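Local coordinates for pectinesterase A (Erwinia chrysanthemi, PDB 2NTP), which hydrolyses the methyl esters of pectin's galacturonosyl chain, releasing methanol in the first step of plant-tissue maceration and soft rot, at residues 60-65 with 102-107; 143-148 with 165-170; 183-188 with 220-225; 189-194 with 226-231. One frame throughout, in Å; residues are numbered along the deposited sequence.

All four contacts join neighbouring rungs of one right-handed parallel beta-helix. Contact 3 lies on the ten-strand sheet and runs into the corner, contact 4 lies on the eight-strand sheet, and contact 2 spans the corner between the two; contact 1, at the same corner, sets loop 60-65 against the start of strand 103-107. Contacts 2 and 3 are mainly buried, with phenylalanines inside and lysine, aspartate or asparagine at the corner. Contacts 1 and 4 are partly buried: the first, only 262 Å², rests on Thr-104's two bonds to carbonyls, the second on two salt bridges flanking a valine-isoleucine pair. The Cys-168 to Cys-188 disulfide ties contact 2 to contact 3, whose chain segments contact 4 continues.

Contact 1 (60-65 with 102-107); sequences ESRNGA and SLTIRN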
loop_
_atom_site.group_PDB
_atom_site.type_symbol
_atom_site.label_atom_id
_atom_site.label_comp_id
_atom_site.label_asym_id
_atom_site.label_seq_id
_atom_site.Cartn_x
_atom_site.Cartn_y
_atom_site.Cartn_z
ATOM N N GLU A 60 17.855 8.140 -7.900
ATOM C CA GLU A 60 18.398 9.463 -8.224
ATOM C C GLU A 60 17.384 10.576 -7.943
ATOM O O GLU A 60 17.754 11.661 -7.484
ATOM C CB GLU A 60 18.866 9.502 -9.685
ATOM C CG GLU A 60 19.420 10.858 -10.138
ATOM C CD GLU A 60 20.068 10.827 -11.516
ATOM O OE1 GLU A 60 20.112 9.750 -12.156
ATOM O OE2 GLU A 60 20.543 11.899 -11.957
ATOM N N SER A 61 16.114 10.296 -8.222
ATOM C CA SER A 61 15.012 11.226 -7.976
ATOM C C SER A 61 13.723 10.415 -7.942
ATOM O O SER A 61 13.603 9.412 -8.651
ATOM C CB SER A 61 14.928 12.286 -9.077
ATOM O OG SER A 61 14.546 11.712 -10.322
ATOM N N ARG A 62 12.768 10.842 -7.121
ATOM C CA ARG A 62 11.449 10.210 -7.104
ATOM C C ARG A 62 10.772 10.324 -8.471
ATOM O O ARG A 62 10.188 9.357 -8.964
ATOM C CB ARG A 62 10.555 10.830 -6.029
ATOM C CG ARG A 62 9.306 10.004 -5.738
ATOM C CD ARG A 62 8.528 10.588 -4.591
ATOM N NE ARG A 62 7.552 11.585 -5.020
ATOM C CZ ARG A 62 6.816 12.308 -4.180
ATOM N NH1 ARG A 62 6.961 12.154 -2.868
ATOM N NH2 ARG A 62 5.941 13.187 -4.650
ATOM N N ASN A 63 10.865 11.505 -9.083
ATOM C CA ASN A 63 10.245 11.739 -10.390
ATOM C C ASN A 63 10.799 10.847 -11.510
ATOM O O ASN A 63 10.051 10.425 -12.390
ATOM C CB ASN A 63 10.375 13.217 -10.795
ATOM C CG ASN A 63 9.331 14.123 -10.129
ATOM O OD1 ASN A 63 9.350 15.343 -10.333
ATOM N ND2 ASN A 63 8.422 13.545 -9.350
ATOM N N GLY A 64 12.097 10.548 -11.451
ATOM C CA GLY A 64 12.816 9.922 -12.567
ATOM C C GLY A 64 13.301 8.490 -12.423
ATOM O O GLY A 64 13.612 7.836 -13.432
ATOM N N ALA A 65 13.395 7.999 -11.187
ATOM C CA ALA A 65 13.839 6.632 -10.938
ATOM C C ALA A 65 12.620 5.765 -10.640
ATOM O O ALA A 65 12.034 5.866 -9.564
ATOM C CB ALA A 65 14.840 6.585 -9.793
ATOM N N SER A 102 13.614 7.991 -2.555
ATOM C CA SER A 102 13.636 8.806 -3.776
ATOM C C SER A 102 13.446 7.978 -5.042
ATOM O O SER A 102 14.259 8.016 -5.969
ATOM C CB SER A 102 14.910 9.662 -3.830
ATOM O OG SER A 102 14.958 10.533 -2.719
ATOM N N LEU A 103 12.364 7.210 -5.062
ATOM C CA LEU A 103 12.020 6.413 -6.232
ATOM C C LEU A 103 10.530 6.135 -6.304
ATOM O O LEU A 103 9.810 6.276 -5.315
ATOM C CB LEU A 103 12.829 5.114 -6.279
ATOM C CG LEU A 103 12.794 4.160 -5.091
ATOM C CD1 LEU A 103 11.577 3.267 -5.165
ATOM C CD2 LEU A 103 14.074 3.321 -5.032
ATOM N N THR A 104 10.084 5.762 -7.497
ATOM C CA THR A 104 8.688 5.412 -7.744
ATOM C C THR A 104 8.586 3.914 -7.998
ATOM O O THR A 104 9.427 3.340 -8.698
ATOM C CB THR A 104 8.128 6.187 -8.949
ATOM O OG1 THR A 104 8.219 7.598 -8.697
ATOM C CG2 THR A 104 6.663 5.807 -9.216
ATOM N N ILE A 105 7.563 3.294 -7.409
ATOM C CA ILE A 105 7.248 1.882 -7.620
ATOM C C ILE A 105 5.822 1.814 -8.174
ATOM O O ILE A 105 4.885 2.331 -7.560
ATOM C CB ILE A 105 7.331 1.067 -6.304
ATOM C CG1 ILE A 105 8.717 1.219 -5.654
ATOM C CG2 ILE A 105 7.006 -0.403 -6.572
ATOM C CD1 ILE A 105 8.776 0.804 -4.175
ATOM N N ARG A 106 5.672 1.196 -9.343
ATOM C CA ARG A 106 4.380 1.136 -10.027
ATOM C C ARG A 106 3.937 -0.291 -10.319
ATOM O O ARG A 106 4.758 -1.154 -10.650
ATOM C CB ARG A 106 4.426 1.882 -11.372
ATOM C CG ARG A 106 5.053 3.266 -11.359
ATOM C CD ARG A 106 4.675 4.039 -12.632
ATOM N NE ARG A 106 4.982 3.288 -13.852
ATOM C CZ ARG A 106 5.672 3.758 -14.893
ATOM N NH1 ARG A 106 6.134 5.006 -14.907
ATOM N NH2 ARG A 106 5.892 2.973 -15.937
ATOM N N ASN A 107 2.632 -0.529 -10.206
ATOM C CA ASN A 107 2.020 -1.616 -10.961
ATOM C C ASN A 107 1.309 -0.989 -12.152
ATOM O O ASN A 107 0.427 -0.136 -11.989
ATOM C CB ASN A 107 1.078 -2.480 -10.120
ATOM C CG ASN A 107 0.737 -3.804 -10.808
ATOM O OD1 ASN A 107 0.395 -3.833 -11.996
ATOM N ND2 ASN A 107 0.831 -4.898 -10.067
#
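Thr-104 grips the turn 60-65 with both its backbone and its hydroxyl, at a corner of the parallel beta-helix where one rung's loop lies against the next rung's strand 103-107. The tight part is here. Thr-104 N donates to Ala-65 O at 2.8 Å, with an N-H...O angle of 172°, and OG1 donates to Arg-62 O at 2.7 Å, tilted 29° from that carbonyl's plane. The hydroxyl lies beside its own backbone N (chi1 -59°), on the Arg-62 carbonyl's side. Thr-104 thus holds two carbonyls three residues apart, Arg-62 O in the loop and Ala-65 O where the next strand begins. Next to them, Leu-103 CB packs against Ala-65 O at 3.5 Å, and both residues are buried.

The other side is looser. Glu-60 is exposed and its side chain turns from the strand, OE1 accepting from Asn-41 N, while Arg-62 touches the strand through the base of its chain, CG lying 3.8 Å from Leu-103 O, before its guanidinium leads away. Ser-102 OG is taken by Asp-146 of the following rung. Ala-65 N bonds Ser-61 O, and Ser-61 OG, which also bonds Asn-41 OD1, accepts from Gly-64 N at 2.9 Å in an ST motif.

Contact 2 (143-148 with 165-170); sequences YFKDVS and FSDCRI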
loop_
_atom_site.group_PDB
_atom_site.type_symbol
_atom_site.label_atom_id
_atom_site.label_comp_id
_atom_site.label_asym_id
_atom_site.label_seq_id
_atom_site.Cartn_x
_atom_site.Cartn_y
_atom_site.Cartn_z
ATOM N N TYR A 143 11.329 0.879 5.632
ATOM C CA TYR A 143 11.262 2.341 5.637
ATOM C C TYR A 143 11.243 2.879 4.216
ATOM O O TYR A 143 12.121 2.565 3.413
ATOM C CB TYR A 143 12.471 2.880 6.412
ATOM C CG TYR A 143 12.606 4.387 6.575
ATOM C CD1 TYR A 143 11.508 5.254 6.467
ATOM C CD2 TYR A 143 13.849 4.939 6.885
ATOM C CE1 TYR A 143 11.667 6.645 6.633
ATOM C CE2 TYR A 143 14.010 6.306 7.063
ATOM C CZ TYR A 143 12.924 7.153 6.935
ATOM O OH TYR A 143 13.113 8.505 7.123
ATOM N N PHE A 144 10.236 3.694 3.913
ATOM C CA PHE A 144 10.091 4.273 2.581
ATOM C C PHE A 144 10.019 5.785 2.694
ATOM O O PHE A 144 9.056 6.319 3.237
ATOM C CB PHE A 144 8.846 3.700 1.894
ATOM C CG PHE A 144 8.851 2.203 1.819
ATOM C CD1 PHE A 144 8.396 1.441 2.896
ATOM C CD2 PHE A 144 9.353 1.556 0.692
ATOM C CE1 PHE A 144 8.423 0.043 2.845
ATOM C CE2 PHE A 144 9.385 0.164 0.631
ATOM C CZ PHE A 144 8.921 -0.592 1.714
ATOM N N LYS A 145 11.055 6.467 2.208
ATOM C CA LYS A 145 11.130 7.929 2.298
ATOM C C LYS A 145 11.193 8.559 0.913
ATOM O O LYS A 145 12.012 8.154 0.088
ATOM C CB LYS A 145 12.338 8.378 3.126
ATOM C CG LYS A 145 12.382 9.896 3.332
ATOM C CD LYS A 145 13.343 10.329 4.415
ATOM C CE LYS A 145 13.224 11.826 4.679
ATOM N NZ LYS A 145 11.985 12.193 5.441
ATOM N N ASP A 146 10.338 9.555 0.676
ATOM C CA ASP A 146 10.252 10.214 -0.630
ATOM C C ASP A 146 10.037 9.159 -1.723
ATOM O O ASP A 146 10.759 9.093 -2.725
ATOM C CB ASP A 146 11.499 11.071 -0.880
ATOM C CG ASP A 146 11.413 11.890 -2.157
ATOM O OD1 ASP A 146 10.317 12.384 -2.505
ATOM O OD2 ASP A 146 12.470 12.045 -2.810
ATOM N N VAL A 147 9.035 8.316 -1.504
ATOM C CA VAL A 147 8.703 7.243 -2.438
ATOM C C VAL A 147 7.292 7.475 -2.970
ATOM O O VAL A 147 6.425 7.967 -2.249
ATOM C CB VAL A 147 8.810 5.849 -1.756
ATOM C CG1 VAL A 147 8.186 4.752 -2.611
ATOM C CG2 VAL A 147 10.276 5.509 -1.460
ATOM N N SER A 148 7.088 7.146 -4.240
ATOM C CA SER A 148 5.771 7.207 -4.861
ATOM C C SER A 148 5.322 5.805 -5.211
ATOM O O SER A 148 6.065 5.074 -5.855
ATOM C CB SER A 148 5.822 8.069 -6.123
ATOM O OG SER A 148 4.586 8.025 -6.827
ATOM N N PHE A 165 6.242 5.113 6.190
ATOM C CA PHE A 165 6.205 5.824 4.919
ATOM C C PHE A 165 6.233 7.313 5.205
ATOM O O PHE A 165 5.396 7.826 5.946
ATOM C CB PHE A 165 4.941 5.454 4.141
ATOM C CG PHE A 165 4.863 3.996 3.783
ATOM C CD1 PHE A 165 4.421 3.057 4.717
ATOM C CD2 PHE A 165 5.231 3.562 2.513
ATOM C CE1 PHE A 165 4.357 1.707 4.394
ATOM C CE2 PHE A 165 5.164 2.212 2.174
ATOM C CZ PHE A 165 4.732 1.282 3.119
ATOM N N SER A 166 7.207 7.996 4.616
ATOM C CA SER A 166 7.469 9.394 4.936
ATOM C C SER A 166 7.662 10.197 3.659
ATOM O O SER A 166 8.383 9.760 2.759
ATOM C CB SER A 166 8.722 9.478 5.812
ATOM O OG SER A 166 9.142 10.817 6.016
ATOM N N ASP A 167 7.023 11.368 3.587
ATOM C CA ASP A 167 7.141 12.270 2.432
ATOM C C ASP A 167 6.807 11.520 1.148
ATOM O O ASP A 167 7.531 11.595 0.149
ATOM C CB ASP A 167 8.545 12.902 2.350
ATOM C CG ASP A 167 8.966 13.587 3.644
ATOM O OD1 ASP A 167 8.098 13.967 4.461
ATOM O OD2 ASP A 167 10.189 13.749 3.843
ATOM N N CYS A 168 5.691 10.804 1.188
ATOM C CA CYS A 168 5.382 9.837 0.159
ATOM C C CYS A 168 4.159 10.228 -0.666
ATOM O O CYS A 168 3.386 11.104 -0.276
ATOM C CB CYS A 168 5.229 8.447 0.789
ATOM S SG CYS A 168 3.622 8.041 1.519
ATOM N N ARG A 169 4.022 9.602 -1.832
ATOM C CA ARG A 169 2.794 9.688 -2.616
ATOM C C ARG A 169 2.280 8.276 -2.818
ATOM O O ARG A 169 3.045 7.379 -3.169
ATOM C CB ARG A 169 3.035 10.370 -3.971
ATOM C CG ARG A 169 1.751 10.700 -4.762
ATOM C CD ARG A 169 2.096 11.091 -6.201
ATOM N NE ARG A 169 0.951 11.544 -7.005
ATOM C CZ ARG A 169 0.226 10.772 -7.817
ATOM N NH1 ARG A 169 0.482 9.471 -7.934
ATOM N NH2 ARG A 169 -0.783 11.306 -8.505
ATOM N N ILE A 170 0.992 8.069 -2.557
ATOM C CA ILE A 170 0.357 6.773 -2.815
ATOM C C ILE A 170 -0.966 7.022 -3.525
ATOM O O ILE A 170 -1.800 7.775 -3.030
ATOM C CB ILE A 170 0.120 5.954 -1.515
ATOM C CG1 ILE A 170 1.430 5.787 -0.725
ATOM C CG2 ILE A 170 -0.501 4.590 -1.854
ATOM C CD1 ILE A 170 1.279 5.164 0.667
HETATM O O HOH W 1 11.336 10.547 7.627
HETATM O O HOH W 2 1.909 7.778 -6.265
#
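Phe-144 and Phe-165 lie side by side on the inner face of the sheet, pointing the same way, as one step of an aromatic ladder in the parallel beta-helix. Their planes are 9° apart and their centroids 4.8 Å, but the rings are slid so that they barely overlap; Phe-144 CD1 sits over one face of the Phe-165 ring, 3.4 Å from CE2. Both rings take the same first torsion (chi1 -56° and -62°), with CG beside the backbone N, which keeps them in step.

The backbone bonds are those of parallel strands. Ser-166 N donates to Phe-144 O, Asp-146 N to Ser-166 O and, past the corner, Arg-169 N to Val-147 O, each at 2.9 Å. At the turn a CA-H...O contact is added, Asp-146 CA lying 3.1 Å from Asp-167 O.

Charge gathers at the corner. Lys-145 NZ forms a salt bridge with Asp-167 OD2 at 2.9 Å, meeting it from above the carboxylate plane, and a water links NZ to Tyr-143 OH and Ser-166 OG. Asp-167 OD1 also bonds Asn-187 of the next rung. Past the corner, a second water joins Ser-148 OG to Arg-169 NH1.

Strands 142-145 and 162-166 are neighbours in the ten-strand sheet, and 147-150 and 169-172 in the eight-strand sheet. Phe-185 of strand 182-186 extends the stack beyond Phe-165, Leu-133 of strand 133-135 touches both rings from within the coil, and the disulfide from Cys-168 reaches Cys-188 on the following rung.

Contact 3 (183-188 with 220-225); sequences ALFNNC and LVITNS
Phe-185 and Ile-222 meet on the interior face of two parallel strands, the ring's CD1 lying 3.8 Å from Ile-222 CG1, with Val-221 O in plane at the ring's edge. Alongside, Ala-183 CB touches Leu-220 CD2, while on the other face Leu-184 CD1 packs on Val-221 CG1 at 3.7 Å.

Between these layers runs the backbone ladder: Val-221 N to Ala-183 O, Phe-185 N to Val-221 O, and Thr-223 N to Phe-185 O.

The polar edge begins at Asn-186. With CG turned opposite the backbone N (chi1 -174°), its ND2 donates to Thr-223 OG1, nearly straight, and to Asn-224 OD1, clearly bent, on an in-plane lone pair, both at 2.8 Å; the two amides stand 89° apart. Ser-225 OG accepts from Cys-188 N and donates to Thr-223 O, which also receives Asn-187 N, so one hydroxyl joins the turn at 188 to the end of its own strand. A water bridges Asn-187 OD1 and Asn-224 O, while Asn-187 ND2 donates to Asp-167 OD1 of the preceding rung.

In-register strands, 11° from parallel, that turn through left-handed Asn-187 and Asn-224 at equivalent corners are the stacked rungs of the parallel beta-helix to which pectinesterases belong.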
loop_
_atom_site.group_PDB
_atom_site.type_symbol
_atom_site.label_atom_id
_atom_site.label_comp_id
_atom_site.label_asym_id
_atom_site.label_seq_id
_atom_site.Cartn_x
_atom_site.Cartn_y
_atom_site.Cartn_z
ATOM N N ALA A 183 1.512 0.024 9.958
ATOM C CA ALA A 183 2.038 0.897 8.923
ATOM C C ALA A 183 1.725 2.341 9.268
ATOM O O ALA A 183 0.556 2.724 9.395
ATOM C CB ALA A 183 1.452 0.526 7.555
ATOM N N LEU A 184 2.784 3.126 9.441
ATOM C CA LEU A 184 2.678 4.535 9.803
ATOM C C LEU A 184 3.027 5.390 8.592
ATOM O O LEU A 184 4.042 5.152 7.927
ATOM C CB LEU A 184 3.623 4.858 10.974
ATOM C CG LEU A 184 3.726 6.311 11.458
ATOM C CD1 LEU A 184 2.392 6.805 12.043
ATOM C CD2 LEU A 184 4.838 6.449 12.489
ATOM N N PHE A 185 2.180 6.380 8.317
ATOM C CA PHE A 185 2.350 7.260 7.167
ATOM C C PHE A 185 2.435 8.684 7.685
ATOM O O PHE A 185 1.534 9.139 8.398
ATOM C CB PHE A 185 1.161 7.125 6.201
ATOM C CG PHE A 185 0.941 5.722 5.704
ATOM C CD1 PHE A 185 0.225 4.793 6.467
ATOM C CD2 PHE A 185 1.459 5.322 4.476
ATOM C CE1 PHE A 185 0.036 3.493 6.010
ATOM C CE2 PHE A 185 1.273 4.028 4.011
ATOM C CZ PHE A 185 0.565 3.109 4.777
ATOM N N ASN A 186 3.517 9.378 7.350
ATOM C CA ASN A 186 3.667 10.773 7.752
ATOM C C ASN A 186 4.009 11.686 6.585
ATOM O O ASN A 186 4.914 11.393 5.799
ATOM C CB ASN A 186 4.704 10.929 8.864
ATOM C CG ASN A 186 4.766 12.357 9.398
ATOM O OD1 ASN A 186 5.721 13.088 9.141
ATOM N ND2 ASN A 186 3.721 12.771 10.097
ATOM N N ASN A 187 3.281 12.796 6.484
ATOM C CA ASN A 187 3.490 13.774 5.414
ATOM C C ASN A 187 3.387 13.145 4.024
ATOM O O ASN A 187 4.217 13.396 3.147
ATOM C CB ASN A 187 4.820 14.522 5.603
ATOM C CG ASN A 187 4.937 15.739 4.708
ATOM O OD1 ASN A 187 3.962 16.460 4.488
ATOM N ND2 ASN A 187 6.132 15.975 4.186
ATOM N N CYS A 188 2.357 12.320 3.846
ATOM C CA CYS A 188 2.110 11.655 2.575
ATOM C C CYS A 188 0.911 12.260 1.856
ATOM O O CYS A 188 -0.023 12.761 2.499
ATOM C CB CYS A 188 1.876 10.160 2.799
ATOM S SG CYS A 188 3.367 9.215 3.189
ATOM N N LEU A 220 -3.139 0.666 10.570
ATOM C CA LEU A 220 -2.785 1.737 9.639
ATOM C C LEU A 220 -2.974 3.078 10.326
ATOM O O LEU A 220 -4.087 3.418 10.741
ATOM C CB LEU A 220 -3.636 1.651 8.367
ATOM C CG LEU A 220 -3.764 0.253 7.742
ATOM C CD1 LEU A 220 -4.723 0.281 6.568
ATOM C CD2 LEU A 220 -2.407 -0.303 7.318
ATOM N N VAL A 221 -1.880 3.826 10.452
ATOM C CA VAL A 221 -1.893 5.113 11.149
ATOM C C VAL A 221 -1.383 6.185 10.193
ATOM O O VAL A 221 -0.237 6.126 9.730
ATOM C CB VAL A 221 -1.061 5.070 12.458
ATOM C CG1 VAL A 221 -1.135 6.411 13.200
ATOM C CG2 VAL A 221 -1.539 3.925 13.370
ATOM N N ILE A 222 -2.246 7.147 9.883
ATOM C CA ILE A 222 -1.930 8.188 8.900
ATOM C C ILE A 222 -1.855 9.545 9.602
ATOM O O ILE A 222 -2.842 9.998 10.186
ATOM C CB ILE A 222 -2.970 8.216 7.740
ATOM C CG1 ILE A 222 -2.919 6.918 6.927
ATOM C CG2 ILE A 222 -2.713 9.395 6.797
ATOM C CD1 ILE A 222 -3.976 5.899 7.310
ATOM N N THR A 223 -0.685 10.179 9.549
ATOM C CA THR A 223 -0.449 11.425 10.293
ATOM C C THR A 223 0.058 12.550 9.394
ATOM O O THR A 223 0.872 12.317 8.496
ATOM C CB THR A 223 0.565 11.229 11.469
ATOM O OG1 THR A 223 1.861 10.893 10.956
ATOM C CG2 THR A 223 0.105 10.139 12.422
ATOM N N ASN A 224 -0.420 13.767 9.652
ATOM C CA ASN A 224 0.107 14.971 8.999
ATOM C C ASN A 224 0.147 14.829 7.481
ATOM O O ASN A 224 1.110 15.233 6.825
ATOM C CB ASN A 224 1.502 15.305 9.544
ATOM C CG ASN A 224 1.557 15.309 11.067
ATOM O OD1 ASN A 224 2.390 14.623 11.675
ATOM N ND2 ASN A 224 0.673 16.073 11.691
ATOM N N SER A 225 -0.915 14.252 6.927
ATOM C CA SER A 225 -0.949 13.918 5.514
ATOM C C SER A 225 -2.043 14.674 4.772
ATOM O O SER A 225 -2.732 15.521 5.344
ATOM C CB SER A 225 -1.111 12.403 5.347
ATOM O OG SER A 225 0.083 11.743 5.730
HETATM O O HOH W 3 3.213 17.648 7.079
#

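Contact 4 (189-194 with 226-231); sequences DLVSRY and RVIRES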
loop_
_atom_site.group_PDB
_atom_site.type_symbol
_atom_site.label_atom_id
_atom_site.label_comp_id
_atom_site.label_asym_id
_atom_site.label_seq_id
_atom_site.Cartn_x
_atom_site.Cartn_y
_atom_site.Cartn_z
ATOM N N ASP A 189 0.943 12.204 0.526
ATOM C CA ASP A 189 -0.220 12.512 -0.294
ATOM C C ASP A 189 -0.886 11.206 -0.687
ATOM O O ASP A 189 -0.285 10.379 -1.375
ATOM C CB ASP A 189 0.181 13.277 -1.553
ATOM C CG ASP A 189 0.416 14.753 -1.296
ATOM O OD1 ASP A 189 0.281 15.192 -0.140
ATOM O OD2 ASP A 189 0.739 15.471 -2.259
ATOM N N LEU A 190 -2.121 11.025 -0.243
ATOM C CA LEU A 190 -2.892 9.837 -0.592
ATOM C C LEU A 190 -3.900 10.246 -1.652
ATOM O O LEU A 190 -4.811 11.036 -1.383
ATOM C CB LEU A 190 -3.579 9.247 0.647
ATOM C CG LEU A 190 -2.671 8.929 1.852
ATOM C CD1 LEU A 190 -3.473 8.277 2.970
ATOM C CD2 LEU A 190 -1.472 8.047 1.479
ATOM N N VAL A 191 -3.711 9.716 -2.859
ATOM C CA VAL A 191 -4.376 10.227 -4.056
ATOM C C VAL A 191 -5.466 9.275 -4.550
ATOM O O VAL A 191 -5.170 8.191 -5.056
ATOM C CB VAL A 191 -3.344 10.517 -5.188
ATOM C CG1 VAL A 191 -4.020 11.148 -6.400
ATOM C CG2 VAL A 191 -2.206 11.417 -4.671
ATOM N N SER A 192 -6.722 9.695 -4.390
ATOM C CA SER A 192 -7.880 8.922 -4.852
ATOM C C SER A 192 -8.101 9.156 -6.340
ATOM O O SER A 192 -8.247 10.304 -6.785
ATOM C CB SER A 192 -9.138 9.327 -4.084
ATOM O OG SER A 192 -9.077 8.924 -2.734
ATOM N N ARG A 193 -8.155 8.067 -7.095
ATOM C CA ARG A 193 -8.151 8.150 -8.552
ATOM C C ARG A 193 -9.540 8.099 -9.177
ATOM O O ARG A 193 -10.486 7.517 -8.623
ATOM C CB ARG A 193 -7.234 7.073 -9.145
ATOM C CG ARG A 193 -5.802 7.145 -8.604
ATOM C CD ARG A 193 -4.870 6.183 -9.328
ATOM N NE ARG A 193 -4.437 6.701 -10.630
ATOM C CZ ARG A 193 -3.504 6.130 -11.388
ATOM N NH1 ARG A 193 -2.903 5.016 -10.984
ATOM N NH2 ARG A 193 -3.169 6.678 -12.553
ATOM N N TYR A 194 -9.645 8.718 -10.348
ATOM C CA TYR A 194 -10.884 8.755 -11.109
ATOM C C TYR A 194 -11.278 7.366 -11.621
ATOM O O TYR A 194 -10.435 6.609 -12.112
ATOM C CB TYR A 194 -10.732 9.732 -12.275
ATOM C CG TYR A 194 -11.923 9.750 -13.202
ATOM C CD1 TYR A 194 -13.134 10.324 -12.801
ATOM C CD2 TYR A 194 -11.846 9.188 -14.471
ATOM C CE1 TYR A 194 -14.236 10.338 -13.647
ATOM C CE2 TYR A 194 -12.944 9.200 -15.324
ATOM C CZ TYR A 194 -14.133 9.774 -14.903
ATOM O OH TYR A 194 -15.230 9.789 -15.742
ATOM N N ARG A 226 -2.185 14.369 3.487
ATOM C CA ARG A 226 -3.155 15.026 2.635
ATOM C C ARG A 226 -3.885 13.954 1.848
ATOM O O ARG A 226 -3.265 13.185 1.113
ATOM C CB ARG A 226 -2.461 16.020 1.693
ATOM C CG ARG A 226 -1.860 17.235 2.423
ATOM C CD ARG A 226 -0.731 17.903 1.641
ATOM N NE ARG A 226 0.401 16.998 1.419
ATOM C CZ ARG A 226 1.312 16.657 2.334
ATOM N NH1 ARG A 226 1.257 17.134 3.572
ATOM N NH2 ARG A 226 2.286 15.820 2.002
ATOM N N VAL A 227 -5.198 13.904 2.044
ATOM C CA VAL A 227 -6.088 13.002 1.334
ATOM C C VAL A 227 -6.709 13.807 0.196
ATOM O O VAL A 227 -7.564 14.671 0.417
ATOM C CB VAL A 227 -7.147 12.416 2.306
ATOM C CG1 VAL A 227 -8.301 11.763 1.563
ATOM C CG2 VAL A 227 -6.481 11.425 3.253
ATOM N N ILE A 228 -6.245 13.535 -1.021
ATOM C CA ILE A 228 -6.553 14.392 -2.167
ATOM C C ILE A 228 -7.151 13.623 -3.343
ATOM O O ILE A 228 -6.951 12.417 -3.480
ATOM C CB ILE A 228 -5.309 15.208 -2.646
ATOM C CG1 ILE A 228 -4.206 14.290 -3.187
ATOM C CG2 ILE A 228 -4.774 16.116 -1.513
ATOM C CD1 ILE A 228 -3.025 15.042 -3.818
ATOM N N ARG A 229 -7.894 14.337 -4.180
ATOM C CA ARG A 229 -8.431 13.755 -5.402
ATOM C C ARG A 229 -7.443 13.966 -6.537
ATOM O O ARG A 229 -6.771 15.003 -6.612
ATOM C CB ARG A 229 -9.795 14.348 -5.755
ATOM C CG ARG A 229 -9.855 15.847 -5.714
ATOM C CD ARG A 229 -11.112 16.357 -6.378
ATOM N NE ARG A 229 -11.753 17.365 -5.550
ATOM C CZ ARG A 229 -12.917 17.196 -4.932
ATOM N NH1 ARG A 229 -13.604 16.066 -5.068
ATOM N NH2 ARG A 229 -13.409 18.177 -4.198
ATOM N N GLU A 230 -7.360 12.966 -7.406
ATOM C CA GLU A 230 -6.493 12.984 -8.575
ATOM C C GLU A 230 -6.883 14.098 -9.550
ATOM O O GLU A 230 -6.029 14.710 -10.203
ATOM C CB GLU A 230 -6.613 11.625 -9.256
ATOM C CG GLU A 230 -5.904 11.487 -10.562
ATOM C CD GLU A 230 -6.060 10.097 -11.119
ATOM O OE1 GLU A 230 -5.043 9.385 -11.177
ATOM O OE2 GLU A 230 -7.203 9.721 -11.483
ATOM N N SER A 231 -8.185 14.341 -9.653
ATOM C CA SER A 231 -8.721 15.342 -10.572
ATOM C C SER A 231 -10.079 15.838 -10.099
ATOM O O SER A 231 -10.738 15.200 -9.270
ATOM C CB SER A 231 -8.894 14.737 -11.959
ATOM O OG SER A 231 -10.041 13.901 -11.970
HETATM O O HOH W 4 -4.278 9.023 -13.841
HETATM O O HOH W 5 -7.832 7.248 -12.661
#
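Glu-230 reaches across to the two residues just past strand 189-192 and holds both with one carboxylate. OE1 forms a salt bridge with Arg-193 NE at 2.8 Å, on the syn side; OE2 accepts from Tyr-194 N at 2.9 Å, met from above the carboxylate plane. The guanidinium and carboxylate planes stand 84° apart. At the other end Asp-189 OD1 pairs with Arg-226 NE, although the modelled separation is doubtfully short. Between these pairs, Val-191 CG2 packs on Ile-228 CG1 at 3.8 Å.

Glu-230 is positioned by its backbone N, which donates to Ser-192 O at 2.9 Å, and an extended chain (chi1 174°) carries the carboxylate out. Leu-190 N to Arg-226 O, Ile-228 N to Leu-190 O and Ser-192 N to Ile-228 O keep the strands in register. One water is shared by OE1 and Arg-193 NH2, another by OE2 and Tyr-194 O. Further out, Arg-193 makes a cation-pi contact with Tyr-152, and Arg-226 NH1 bonds Asn-187 OD1.

The two strands, 27° from parallel, lie in the eight-strand sheet between strands 169-172 and 271-272. Leu-190 touches Ile-170 of the former and Val-227 Met-272 of the latter; Leu-207 of strand 205-210 meets Ser-192 and Val-227.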